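PDB 7BOB: endo-beta-mannanase from Opitutaceae bacterium TAV5, which probably hydrolyses beta-1,4-linked mannooligosaccharides in an exo-acting manner, as a homotrimeric family 5 glycoside hydrolase of a termite hindgut bacterium. Local coordinates for residues A493-A498 and M519-E524; H473-V478 and S553-V558; S98-W103 and A132-I137. All blocks are in the same frame, centred on the assembly; numbering follows the deposited sequence.

Contact 1: A493-A498 and M519-E524; sequences ADYRAA and MRVRIE
R496 lays its guanidinium flat over that of R520, CZ of R496 above the centre of the R520 group, with centres 3.6 Å apart and planes only 13° from parallel. The two side chains run alongside each other in the same direction. That of R520 is extended, whereas R496 bends at chi3 (-59°), which brings its group over its neighbour and lets its NE donate to A497 O at 3.3 Å. Two like charges so close would be expected to repel, but the flat groups can stack through their faces while their edges seek acceptors. The salt bridge of R520 NH2 with D534, with a weaker contribution from the long ion pair of R496 NH2 with E536, probably eases the repulsion.

In the backbone of the ribbon, R522 N to D494 O at 2.7 Å carries the antiparallel pairing, and R496 N donates to R520 O at 3.0 Å nearer the loop. A493 and D494 both face R522, a classic beta bulge; R522 O takes a bond from A493 N at 2.7 Å and a weak one from D494 N. A493, whose side chain is a single CB, points it toward the other strand, 3.6 Å from R522 O.

The two-stranded ribbon of 490-496 and 520-525 packs I523 against strand 539-546 and meets the second subunit, where D494 OD1 accepts from L255 N and Y495 packs on L286, both of that subunit.

Contact 2: H473-V478 and S553-V558; sequences HAPDPV and SVLADV
H473, A474 and P475 bury the most surface here, and each meets segment 553-558 in a different way. The imidazole of H473 meets two valines, one over a face and one at an edge. V558 sets its CG2 over the middle of the ring face, 3.4 Å from the centroid and 6° off the ring normal, a CH-pi contact, while V554 CG2 comes to the ring edge at CD2 of H473, also at 3.4 Å. With CG of H473 anti to its carbonyl carbon (chi1 -79°), the ring lies alongside V554, its parallel bridge partner, and passes across V558. Branched valines suit both places, since each offers a methyl to the flat ring; the rings of W579 and Y580 meet it as well.

The bridge is closed on this side by A474 N, which donates to V554 O at 2.8 Å, just as the chain leaves the strand. A474 CB rests 3.2 Å from A556 O, a close fit that suits a side chain of one carbon. P475, which has no N-H to offer, instead places CD 3.5 Å from V554 O and turns CG toward L555 CD2 at 4.4 Å, adding apolar packing.

D557, at the N-cap position just before helix 558-564, accepts with OD1 from A560 N, and its OD2 forms a salt bridge with R412. H473 thus has apolar contacts over one face and at its CD2 edge, with ND1 tied to E559 OE2 in the helix. That carboxylate probably fixes the rotation of the buried ring and would favour its protonated form.

Contact 3: S98-W103 and A132-I137; sequences SLFVGW and AYARTI
Y133 reaches from its helix to the strand backbone with its phenol OH, which donates to L99 O at 2.9 Å, and on the way turns its ring edge to the face of F100. The carbonyl oxygen lies near the plane of the tyrosine ring, at its edge, and the donor is tilted 33° from the carbonyl plane. The aromatic pair is T-shaped (edge-to-face): centroids 5.6 Å apart, planes at 76°, with Y133 CD2 coming 3.9 Å from F100 CE1. CG of Y133 stands anti to the backbone N (chi1 165°), carrying the ring out from the helix toward the strand. At the inverse gamma turn centred on F100, L99 O takes a weak bond from V101 N and gains the hydroxyl as a further donor. Tyrosine suits because its ring spans from helix to strand and its OH ends at that carbonyl.

L99 and I137 pack beside the aromatic pair, L99 CD2 meeting I137 CG2 at 3.7 Å as the two side chains pass in opposite senses. A134 CB packs against F100 CE2 at 4.2 Å, where a single methyl probably suits the gap between helix and ring.

Strand 94-101 lies between strands 56-62 and 151-154 of the (beta/alpha)8 barrel (TIM barrel), and helix 124-141 packs on its outside. Beside it helix 168-183 brings I182 to L99 and A134, while W63 stacks on Y133.

How the contacts relate
Contacts 1 and 2 belong to one region, their centres 11 Å apart, and they touch where I523 CG1 packs on L555 CD1 at 3.7 Å. Along the chain, contact 1 is nested within the loop that contact 2 closes, and both reach the second subunit, consistent with a part in the trimer interface. Contact 3 lies on the opposite side of the chain's centre, about 47 Å from contact 2 and 55 Å from contact 1, centre to centre. It belongs to the eight-stranded parallel barrel, which in family 5 enzymes carries the active site at the C-terminal ends of the strands; contacts 1 and 2 are in the separate C-terminal part.

Contact 1: A493-A498 and M519-E524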
ATOM      1  N   ALA A 493      26.475  21.926  -6.354  1.00 51.25           N
ATOM      2  CA  ALA A 493      27.062  22.650  -5.234  1.00 49.58           C
ATOM      3  C   ALA A 493      26.384  22.306  -3.921  1.00 51.97           C
ATOM      4  O   ALA A 493      27.051  22.203  -2.887  1.00 52.66           O
ATOM      5  CB  ALA A 493      26.989  24.156  -5.474  1.00 51.24           C
ATOM      6  N   ASP A 494      25.069  22.116  -3.948  1.00 53.73           N
ATOM      7  CA  ASP A 494      24.304  21.759  -2.761  1.00 53.30           C
ATOM      8  C   ASP A 494      22.923  21.326  -3.217  1.00 52.09           C
ATOM      9  O   ASP A 494      22.517  21.596  -4.351  1.00 50.04           O
ATOM     10  CB  ASP A 494      24.190  22.934  -1.771  1.00 47.14           C
ATOM     11  CG  ASP A 494      23.628  22.518  -0.406  1.00 50.63           C
ATOM     12  OD1 ASP A 494      23.530  21.296  -0.125  1.00 53.68           O
ATOM     13  OD2 ASP A 494      23.271  23.410   0.395  1.00 48.44           O
ATOM     14  N   TYR A 495      22.207  20.660  -2.315  1.00 49.28           N
ATOM     15  CA  TYR A 495      20.767  20.555  -2.471  1.00 50.48           C
ATOM     16  C   TYR A 495      20.109  21.893  -2.151  1.00 49.61           C
ATOM     17  O   TYR A 495      20.712  22.787  -1.558  1.00 51.61           O
ATOM     18  CB  TYR A 495      20.209  19.482  -1.549  1.00 47.87           C
ATOM     19  CG  TYR A 495      20.966  18.182  -1.648  1.00 52.00           C
ATOM     20  CD1 TYR A 495      20.738  17.295  -2.702  1.00 49.78           C
ATOM     21  CD2 TYR A 495      21.928  17.853  -0.702  1.00 47.61           C
ATOM     22  CE1 TYR A 495      21.436  16.108  -2.784  1.00 53.30           C
ATOM     23  CE2 TYR A 495      22.631  16.691  -0.782  1.00 46.79           C
ATOM     24  CZ  TYR A 495      22.383  15.813  -1.813  1.00 51.43           C
ATOM     25  OH  TYR A 495      23.097  14.637  -1.858  1.00 52.90           O
ATOM     26  N   ARG A 496      18.835  22.005  -2.508  1.00 50.79           N
ATOM     27  CA  ARG A 496      18.015  23.133  -2.085  1.00 51.71           C
ATOM     28  C   ARG A 496      16.583  22.639  -1.951  1.00 53.13           C
ATOM     29  O   ARG A 496      16.256  21.532  -2.377  1.00 50.20           O
ATOM     30  CB  ARG A 496      18.104  24.286  -3.084  1.00 51.32           C
ATOM     31  CG  ARG A 496      17.914  23.816  -4.523  1.00 56.06           C
ATOM     32  CD  ARG A 496      17.346  24.935  -5.376  1.00 60.32           C
ATOM     33  NE  ARG A 496      16.063  25.359  -4.827  1.00 64.72           N
ATOM     34  CZ  ARG A 496      15.504  26.540  -5.061  1.00 68.35           C
ATOM     35  NH1 ARG A 496      16.117  27.421  -5.853  1.00 67.69           N
ATOM     36  NH2 ARG A 496      14.327  26.824  -4.505  1.00 66.86           N
ATOM     37  N   ALA A 497      15.717  23.481  -1.392  1.00 52.29           N
ATOM     38  CA  ALA A 497      14.337  23.064  -1.149  1.00 52.91           C
ATOM     39  C   ALA A 497      13.610  22.767  -2.461  1.00 52.33           C
ATOM     40  O   ALA A 497      13.753  23.489  -3.456  1.00 52.59           O
ATOM     41  CB  ALA A 497      13.586  24.149  -0.369  1.00 51.81           C
ATOM     42  N   ALA A 498      12.789  21.721  -2.441  1.00 47.65           N
ATOM     43  CA  ALA A 498      12.088  21.256  -3.632  1.00 51.99           C
ATOM     44  C   ALA A 498      10.811  22.047  -3.872  1.00 53.97           C
ATOM     45  O   ALA A 498       9.762  21.469  -4.162  1.00 56.17           O
ATOM     46  CB  ALA A 498      11.764  19.767  -3.509  1.00 49.51           C
ATOM     47  N   MET A 519      13.873  15.694  -5.146  1.00 50.98           N
ATOM     48  CA  MET A 519      14.977  16.534  -4.703  1.00 49.24           C
ATOM     49  C   MET A 519      15.354  17.528  -5.796  1.00 54.09           C
ATOM     50  O   MET A 519      15.258  17.242  -7.003  1.00 50.18           O
ATOM     51  CB  MET A 519      16.197  15.699  -4.329  1.00 48.92           C
ATOM     52  CG  MET A 519      15.955  14.855  -3.094  1.00 52.24           C
ATOM     53  SD  MET A 519      17.445  14.048  -2.498  1.00 58.61           S
ATOM     54  CE  MET A 519      17.684  12.779  -3.763  1.00 53.67           C
ATOM     55  N   ARG A 520      15.783  18.699  -5.350  1.00 47.57           N
ATOM     56  CA  ARG A 520      16.233  19.768  -6.212  1.00 48.46           C
ATOM     57  C   ARG A 520      17.662  20.137  -5.838  1.00 52.83           C
ATOM     58  O   ARG A 520      18.059  20.036  -4.672  1.00 49.49           O
ATOM     59  CB  ARG A 520      15.298  20.959  -6.088  1.00 52.18           C
ATOM     60  CG  ARG A 520      15.441  21.952  -7.183  1.00 53.95           C
ATOM     61  CD  ARG A 520      14.259  22.861  -7.209  1.00 56.46           C
ATOM     62  NE  ARG A 520      14.540  24.021  -8.038  1.00 58.37           N
ATOM     63  CZ  ARG A 520      13.873  25.159  -7.965  1.00 60.12           C
ATOM     64  NH1 ARG A 520      12.886  25.292  -7.078  1.00 57.18           N
ATOM     65  NH2 ARG A 520      14.196  26.157  -8.772  1.00 59.20           N
ATOM     66  N   VAL A 521      18.444  20.553  -6.834  1.00 52.44           N
ATOM     67  CA  VAL A 521      19.867  20.788  -6.632  1.00 54.07           C
ATOM     68  C   VAL A 521      20.206  22.202  -7.057  1.00 54.22           C
ATOM     69  O   VAL A 521      19.571  22.779  -7.945  1.00 55.90           O
ATOM     70  CB  VAL A 521      20.767  19.795  -7.398  1.00 53.54           C
ATOM     71  CG1 VAL A 521      20.723  18.424  -6.737  1.00 49.89           C
ATOM     72  CG2 VAL A 521      20.374  19.751  -8.869  1.00 51.22           C
ATOM     73  N   ARG A 522      21.224  22.751  -6.404  1.00 56.45           N
ATOM     74  CA  ARG A 522      21.867  23.990  -6.816  1.00 51.41           C
ATOM     75  C   ARG A 522      23.150  23.633  -7.565  1.00 49.06           C
ATOM     76  O   ARG A 522      24.019  22.934  -7.029  1.00 50.39           O
ATOM     77  CB  ARG A 522      22.167  24.862  -5.601  1.00 52.16           C
ATOM     78  CG  ARG A 522      22.544  26.270  -5.964  1.00 59.29           C
ATOM     79  CD  ARG A 522      23.678  26.794  -5.100  1.00 67.08           C
ATOM     80  NE  ARG A 522      23.215  27.248  -3.795  1.00 74.75           N
ATOM     81  CZ  ARG A 522      23.629  28.373  -3.210  1.00 73.26           C
ATOM     82  NH1 ARG A 522      24.513  29.155  -3.819  1.00 68.89           N
ATOM     83  NH2 ARG A 522      23.161  28.720  -2.017  1.00 67.40           N
ATOM     84  N   ILE A 523      23.272  24.099  -8.796  1.00 51.38           N
ATOM     85  CA  ILE A 523      24.414  23.716  -9.608  1.00 54.44           C
ATOM     86  C   ILE A 523      25.392  24.878  -9.723  1.00 55.11           C
ATOM     87  O   ILE A 523      25.057  26.042  -9.502  1.00 54.59           O
ATOM     88  CB  ILE A 523      23.986  23.213 -10.995  1.00 53.17           C
ATOM     89  CG1 ILE A 523      23.130  24.262 -11.707  1.00 55.69           C
ATOM     90  CG2 ILE A 523      23.225  21.861 -10.842  1.00 56.62           C
ATOM     91  CD1 ILE A 523      23.903  25.197 -12.617  1.00 55.88           C
ATOM     92  N   GLU A 524      26.630  24.534 -10.069  1.00 56.51           N
ATOM     93  CA  GLU A 524      27.654  25.489 -10.464  1.00 59.58           C
ATOM     94  C   GLU A 524      28.085  25.169 -11.890  1.00 59.72           C
ATOM     95  O   GLU A 524      28.498  24.026 -12.158  1.00 58.26           O
ATOM     96  CB  GLU A 524      28.851  25.431  -9.517  1.00 62.67           C
ATOM     97  CG  GLU A 524      29.810  26.592  -9.647  1.00 64.88           C
ATOM     98  CD  GLU A 524      29.224  27.873  -9.099  1.00 70.57           C
ATOM     99  OE1 GLU A 524      28.593  27.833  -8.005  1.00 70.39           O
ATOM    100  OE2 GLU A 524      29.391  28.914  -9.776  1.00 71.81           O
TER

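Contact 2: H473-V478 and S553-V558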
ATOM      1  N   HIS A 473      15.738  15.802 -19.693  1.00 47.01           N
ATOM      2  CA  HIS A 473      14.838  16.278 -18.650  1.00 50.00           C
ATOM      3  C   HIS A 473      15.194  15.593 -17.336  1.00 49.51           C
ATOM      4  O   HIS A 473      15.108  14.361 -17.228  1.00 53.76           O
ATOM      5  CB  HIS A 473      13.381  16.042 -19.031  1.00 48.36           C
ATOM      6  CG  HIS A 473      12.855  17.054 -20.000  1.00 52.80           C
ATOM      7  ND1 HIS A 473      11.669  16.892 -20.682  1.00 50.76           N
ATOM      8  CD2 HIS A 473      13.366  18.240 -20.411  1.00 51.02           C
ATOM      9  CE1 HIS A 473      11.467  17.942 -21.461  1.00 55.38           C
ATOM     10  NE2 HIS A 473      12.486  18.772 -21.321  1.00 53.31           N
ATOM     11  N   ALA A 474      15.632  16.396 -16.360  1.00 46.27           N
ATOM     12  CA  ALA A 474      15.881  16.033 -14.969  1.00 48.03           C
ATOM     13  C   ALA A 474      16.979  14.985 -14.841  1.00 49.57           C
ATOM     14  O   ALA A 474      16.687  13.831 -14.511  1.00 51.59           O
ATOM     15  CB  ALA A 474      14.595  15.523 -14.315  1.00 48.47           C
ATOM     16  N   PRO A 475      18.242  15.327 -15.098  1.00 51.29           N
ATOM     17  CA  PRO A 475      19.316  14.361 -14.840  1.00 49.82           C
ATOM     18  C   PRO A 475      19.295  13.916 -13.388  1.00 54.06           C
ATOM     19  O   PRO A 475      18.832  14.630 -12.498  1.00 53.47           O
ATOM     20  CB  PRO A 475      20.596  15.135 -15.175  1.00 52.18           C
ATOM     21  CG  PRO A 475      20.157  16.543 -15.509  1.00 51.61           C
ATOM     22  CD  PRO A 475      18.714  16.502 -15.846  1.00 47.62           C
ATOM     23  N   ASP A 476      19.777  12.704 -13.161  1.00 53.79           N
ATOM     24  CA  ASP A 476      19.497  12.000 -11.918  1.00 55.87           C
ATOM     25  C   ASP A 476      20.584  12.279 -10.890  1.00 54.15           C
ATOM     26  O   ASP A 476      21.742  11.896 -11.107  1.00 51.60           O
ATOM     27  CB  ASP A 476      19.380  10.504 -12.185  1.00 56.06           C
ATOM     28  CG  ASP A 476      19.222   9.678 -10.919  1.00 56.11           C
ATOM     29  OD1 ASP A 476      18.875  10.241  -9.853  1.00 57.47           O
ATOM     30  OD2 ASP A 476      19.425   8.442 -11.016  1.00 57.05           O
ATOM     31  N   PRO A 477      20.261  12.904  -9.757  1.00 54.19           N
ATOM     32  CA  PRO A 477      21.309  13.191  -8.760  1.00 51.42           C
ATOM     33  C   PRO A 477      21.961  11.936  -8.210  1.00 53.03           C
ATOM     34  O   PRO A 477      23.148  11.968  -7.853  1.00 51.11           O
ATOM     35  CB  PRO A 477      20.559  13.962  -7.666  1.00 50.94           C
ATOM     36  CG  PRO A 477      19.252  14.385  -8.300  1.00 57.42           C
ATOM     37  CD  PRO A 477      18.926  13.342  -9.319  1.00 53.91           C
ATOM     38  N   VAL A 478      21.227  10.821  -8.145  1.00 53.44           N
ATOM     39  CA  VAL A 478      21.816   9.578  -7.655  1.00 51.95           C
ATOM     40  C   VAL A 478      22.961   9.132  -8.555  1.00 51.41           C
ATOM     41  O   VAL A 478      23.903   8.476  -8.096  1.00 53.46           O
ATOM     42  CB  VAL A 478      20.721   8.498  -7.497  1.00 54.30           C
ATOM     43  CG1 VAL A 478      21.324   7.096  -7.338  1.00 50.55           C
ATOM     44  CG2 VAL A 478      19.866   8.823  -6.269  1.00 49.61           C
ATOM     45  N   SER A 553      20.051  20.467 -20.707  1.00 53.60           N
ATOM     46  CA  SER A 553      19.589  19.828 -19.477  1.00 49.59           C
ATOM     47  C   SER A 553      18.576  20.713 -18.758  1.00 54.05           C
ATOM     48  O   SER A 553      18.817  21.911 -18.564  1.00 51.58           O
ATOM     49  CB  SER A 553      20.765  19.514 -18.545  1.00 51.95           C
ATOM     50  OG  SER A 553      21.860  18.893 -19.200  1.00 50.80           O
ATOM     51  N   VAL A 554      17.452  20.125 -18.351  1.00 47.64           N
ATOM     52  CA  VAL A 554      16.427  20.818 -17.570  1.00 47.58           C
ATOM     53  C   VAL A 554      16.439  20.265 -16.151  1.00 51.91           C
ATOM     54  O   VAL A 554      16.255  19.056 -15.949  1.00 50.26           O
ATOM     55  CB  VAL A 554      15.026  20.657 -18.193  1.00 50.08           C
ATOM     56  CG1 VAL A 554      13.964  21.341 -17.333  1.00 49.10           C
ATOM     57  CG2 VAL A 554      14.999  21.169 -19.633  1.00 48.50           C
ATOM     58  N   LEU A 555      16.617  21.146 -15.170  1.00 49.15           N
ATOM     59  CA  LEU A 555      16.708  20.736 -13.770  1.00 53.14           C
ATOM     60  C   LEU A 555      15.328  20.661 -13.126  1.00 56.07           C
ATOM     61  O   LEU A 555      15.088  21.219 -12.063  1.00 53.79           O
ATOM     62  CB  LEU A 555      17.623  21.687 -13.004  1.00 49.81           C
ATOM     63  CG  LEU A 555      19.001  21.869 -13.659  1.00 54.29           C
ATOM     64  CD1 LEU A 555      19.884  22.857 -12.896  1.00 53.16           C
ATOM     65  CD2 LEU A 555      19.693  20.517 -13.794  1.00 51.55           C
ATOM     66  N   ALA A 556      14.394  19.988 -13.791  1.00 48.57           N
ATOM     67  CA  ALA A 556      13.075  19.746 -13.223  1.00 51.70           C
ATOM     68  C   ALA A 556      12.506  18.511 -13.896  1.00 55.06           C
ATOM     69  O   ALA A 556      12.921  18.138 -14.999  1.00 52.80           O
ATOM     70  CB  ALA A 556      12.132  20.939 -13.397  1.00 50.06           C
ATOM     71  N   ASP A 557      11.564  17.861 -13.210  1.00 53.89           N
ATOM     72  CA  ASP A 557      10.891  16.695 -13.780  1.00 48.88           C
ATOM     73  C   ASP A 557       9.730  17.190 -14.634  1.00 48.92           C
ATOM     74  O   ASP A 557       8.581  17.271 -14.183  1.00 47.83           O
ATOM     75  CB  ASP A 557      10.433  15.746 -12.681  1.00 50.69           C
ATOM     76  CG  ASP A 557      10.024  14.398 -13.217  1.00 51.55           C
ATOM     77  OD1 ASP A 557       9.712  14.305 -14.437  1.00 51.69           O
ATOM     78  OD2 ASP A 557       9.989  13.441 -12.421  1.00 50.25           O
ATOM     79  N   VAL A 558      10.039  17.485 -15.903  1.00 49.06           N
ATOM     80  CA  VAL A 558       9.084  18.124 -16.815  1.00 47.63           C
ATOM     81  C   VAL A 558       7.813  17.290 -16.941  1.00 47.63           C
ATOM     82  O   VAL A 558       6.697  17.758 -16.671  1.00 46.72           O
ATOM     83  CB  VAL A 558       9.746  18.358 -18.187  1.00 52.97           C
ATOM     84  CG1 VAL A 558       8.763  18.959 -19.196  1.00 47.76           C
ATOM     85  CG2 VAL A 558      10.976  19.243 -18.027  1.00 49.74           C
TER

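Contact 3: S98-W103 and A132-I137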
ATOM      1  N   SER A  98      -4.693 -20.264 -29.644  1.00 49.95           N
ATOM      2  CA  SER A  98      -4.102 -19.772 -28.402  1.00 48.24           C
ATOM      3  C   SER A  98      -4.289 -20.841 -27.340  1.00 46.41           C
ATOM      4  O   SER A  98      -5.426 -21.243 -27.070  1.00 50.14           O
ATOM      5  CB  SER A  98      -4.748 -18.450 -27.985  1.00 47.54           C
ATOM      6  OG  SER A  98      -4.117 -17.880 -26.849  1.00 53.02           O
ATOM      7  N   LEU A  99      -3.175 -21.296 -26.746  1.00 45.22           N
ATOM      8  CA  LEU A  99      -3.153 -22.510 -25.921  1.00 47.35           C
ATOM      9  C   LEU A  99      -3.545 -22.240 -24.472  1.00 51.79           C
ATOM     10  O   LEU A  99      -4.507 -22.826 -23.957  1.00 51.24           O
ATOM     11  CB  LEU A  99      -1.760 -23.157 -25.967  1.00 45.78           C
ATOM     12  CG  LEU A  99      -1.246 -23.481 -27.381  1.00 56.82           C
ATOM     13  CD1 LEU A  99      -0.066 -24.450 -27.361  1.00 58.44           C
ATOM     14  CD2 LEU A  99      -2.358 -24.029 -28.278  1.00 50.72           C
ATOM     15  N   PHE A 100      -2.785 -21.378 -23.787  1.00 49.29           N
ATOM     16  CA  PHE A 100      -2.888 -21.244 -22.336  1.00 48.78           C
ATOM     17  C   PHE A 100      -3.947 -20.194 -22.027  1.00 45.78           C
ATOM     18  O   PHE A 100      -3.675 -19.009 -21.846  1.00 47.08           O
ATOM     19  CB  PHE A 100      -1.526 -20.924 -21.732  1.00 49.75           C
ATOM     20  CG  PHE A 100      -0.635 -22.135 -21.611  1.00 50.49           C
ATOM     21  CD1 PHE A 100      -0.845 -23.070 -20.606  1.00 51.26           C
ATOM     22  CD2 PHE A 100       0.388 -22.355 -22.518  1.00 50.87           C
ATOM     23  CE1 PHE A 100      -0.036 -24.204 -20.505  1.00 53.65           C
ATOM     24  CE2 PHE A 100       1.207 -23.481 -22.422  1.00 53.00           C
ATOM     25  CZ  PHE A 100       0.995 -24.409 -21.428  1.00 49.85           C
ATOM     26  N   VAL A 101      -5.192 -20.656 -22.017  1.00 43.37           N
ATOM     27  CA  VAL A 101      -6.373 -19.824 -21.826  1.00 47.93           C
ATOM     28  C   VAL A 101      -7.279 -20.577 -20.857  1.00 47.58           C
ATOM     29  O   VAL A 101      -7.868 -21.594 -21.232  1.00 48.03           O
ATOM     30  CB  VAL A 101      -7.115 -19.553 -23.147  1.00 49.79           C
ATOM     31  CG1 VAL A 101      -8.289 -18.637 -22.917  1.00 48.83           C
ATOM     32  CG2 VAL A 101      -6.176 -18.960 -24.208  1.00 50.30           C
ATOM     33  N   GLY A 102      -7.384 -20.097 -19.617  1.00 44.55           N
ATOM     34  CA  GLY A 102      -6.665 -18.924 -19.155  1.00 47.47           C
ATOM     35  C   GLY A 102      -7.517 -17.671 -19.025  1.00 46.04           C
ATOM     36  O   GLY A 102      -8.730 -17.742 -18.805  1.00 44.09           O
ATOM     37  N   TRP A 103      -6.853 -16.527 -19.169  1.00 45.33           N
ATOM     38  CA  TRP A 103      -7.491 -15.220 -19.045  1.00 45.61           C
ATOM     39  C   TRP A 103      -8.359 -14.928 -20.261  1.00 45.31           C
ATOM     40  O   TRP A 103      -7.906 -15.085 -21.397  1.00 48.00           O
ATOM     41  CB  TRP A 103      -6.402 -14.164 -18.925  1.00 48.56           C
ATOM     42  CG  TRP A 103      -6.859 -12.735 -18.726  1.00 51.27           C
ATOM     43  CD1 TRP A 103      -7.212 -11.843 -19.699  1.00 49.64           C
ATOM     44  CD2 TRP A 103      -6.948 -12.030 -17.482  1.00 50.12           C
ATOM     45  NE1 TRP A 103      -7.531 -10.632 -19.140  1.00 51.07           N
ATOM     46  CE2 TRP A 103      -7.377 -10.715 -17.780  1.00 53.96           C
ATOM     47  CE3 TRP A 103      -6.717 -12.384 -16.144  1.00 52.27           C
ATOM     48  CZ2 TRP A 103      -7.584  -9.747 -16.787  1.00 50.47           C
ATOM     49  CZ3 TRP A 103      -6.919 -11.417 -15.150  1.00 55.93           C
ATOM     50  CH2 TRP A 103      -7.344 -10.111 -15.483  1.00 57.82           C
ATOM     51  N   ALA A 132       3.104 -30.865 -20.936  1.00 57.78           N
ATOM     52  CA  ALA A 132       2.444 -31.976 -21.617  1.00 56.78           C
ATOM     53  C   ALA A 132       1.246 -31.484 -22.412  1.00 54.63           C
ATOM     54  O   ALA A 132       1.012 -31.933 -23.538  1.00 55.74           O
ATOM     55  CB  ALA A 132       2.020 -33.033 -20.606  1.00 51.52           C
ATOM     56  N   TYR A 133       0.496 -30.531 -21.852  1.00 57.02           N
ATOM     57  CA  TYR A 133      -0.667 -29.989 -22.551  1.00 57.20           C
ATOM     58  C   TYR A 133      -0.254 -29.230 -23.806  1.00 54.37           C
ATOM     59  O   TYR A 133      -0.909 -29.338 -24.847  1.00 54.97           O
ATOM     60  CB  TYR A 133      -1.458 -29.083 -21.609  1.00 55.37           C
ATOM     61  CG  TYR A 133      -2.471 -28.179 -22.277  1.00 54.31           C
ATOM     62  CD1 TYR A 133      -3.615 -28.700 -22.877  1.00 49.12           C
ATOM     63  CD2 TYR A 133      -2.293 -26.793 -22.281  1.00 54.55           C
ATOM     64  CE1 TYR A 133      -4.561 -27.863 -23.473  1.00 49.43           C
ATOM     65  CE2 TYR A 133      -3.221 -25.944 -22.877  1.00 48.35           C
ATOM     66  CZ  TYR A 133      -4.355 -26.482 -23.465  1.00 53.38           C
ATOM     67  OH  TYR A 133      -5.279 -25.639 -24.045  1.00 50.75           O
ATOM     68  N   ALA A 134       0.832 -28.465 -23.729  1.00 52.88           N
ATOM     69  CA  ALA A 134       1.299 -27.759 -24.917  1.00 57.32           C
ATOM     70  C   ALA A 134       1.727 -28.741 -26.000  1.00 54.91           C
ATOM     71  O   ALA A 134       1.405 -28.560 -27.183  1.00 52.12           O
ATOM     72  CB  ALA A 134       2.452 -26.822 -24.560  1.00 51.02           C
ATOM     73  N   ARG A 135       2.463 -29.785 -25.612  1.00 56.71           N
ATOM     74  CA  ARG A 135       2.877 -30.788 -26.585  1.00 61.16           C
ATOM     75  C   ARG A 135       1.671 -31.506 -27.184  1.00 55.47           C
ATOM     76  O   ARG A 135       1.626 -31.737 -28.401  1.00 51.88           O
ATOM     77  CB  ARG A 135       3.840 -31.781 -25.934  1.00 62.64           C
ATOM     78  CG  ARG A 135       4.304 -32.856 -26.911  1.00 72.27           C
ATOM     79  CD  ARG A 135       5.514 -33.622 -26.401  1.00 72.95           C
ATOM     80  NE  ARG A 135       5.219 -34.243 -25.112  1.00 88.25           N
ATOM     81  CZ  ARG A 135       5.727 -33.844 -23.944  1.00 83.18           C
ATOM     82  NH1 ARG A 135       6.575 -32.817 -23.893  1.00 79.23           N
ATOM     83  NH2 ARG A 135       5.388 -34.478 -22.821  1.00 77.59           N
ATOM     84  N   THR A 136       0.659 -31.798 -26.365  1.00 54.98           N
ATOM     85  CA  THR A 136      -0.516 -32.507 -26.863  1.00 54.05           C
ATOM     86  C   THR A 136      -1.260 -31.695 -27.910  1.00 53.77           C
ATOM     87  O   THR A 136      -1.636 -32.219 -28.963  1.00 56.90           O
ATOM     88  CB  THR A 136      -1.458 -32.843 -25.723  1.00 53.53           C
ATOM     89  OG1 THR A 136      -0.781 -33.675 -24.775  1.00 55.41           O
ATOM     90  CG2 THR A 136      -2.679 -33.550 -26.276  1.00 48.42           C
ATOM     91  N   ILE A 137      -1.538 -30.426 -27.619  1.00 55.35           N
ATOM     92  CA  ILE A 137      -2.269 -29.611 -28.584  1.00 52.88           C
ATOM     93  C   ILE A 137      -1.452 -29.451 -29.855  1.00 54.12           C
ATOM     94  O   ILE A 137      -1.965 -29.643 -30.963  1.00 56.64           O
ATOM     95  CB  ILE A 137      -2.655 -28.246 -27.988  1.00 54.31           C
ATOM     96  CG1 ILE A 137      -3.456 -28.433 -26.694  1.00 53.04           C
ATOM     97  CG2 ILE A 137      -3.455 -27.454 -29.006  1.00 54.20           C
ATOM     98  CD1 ILE A 137      -4.747 -29.240 -26.877  1.00 52.67           C
TER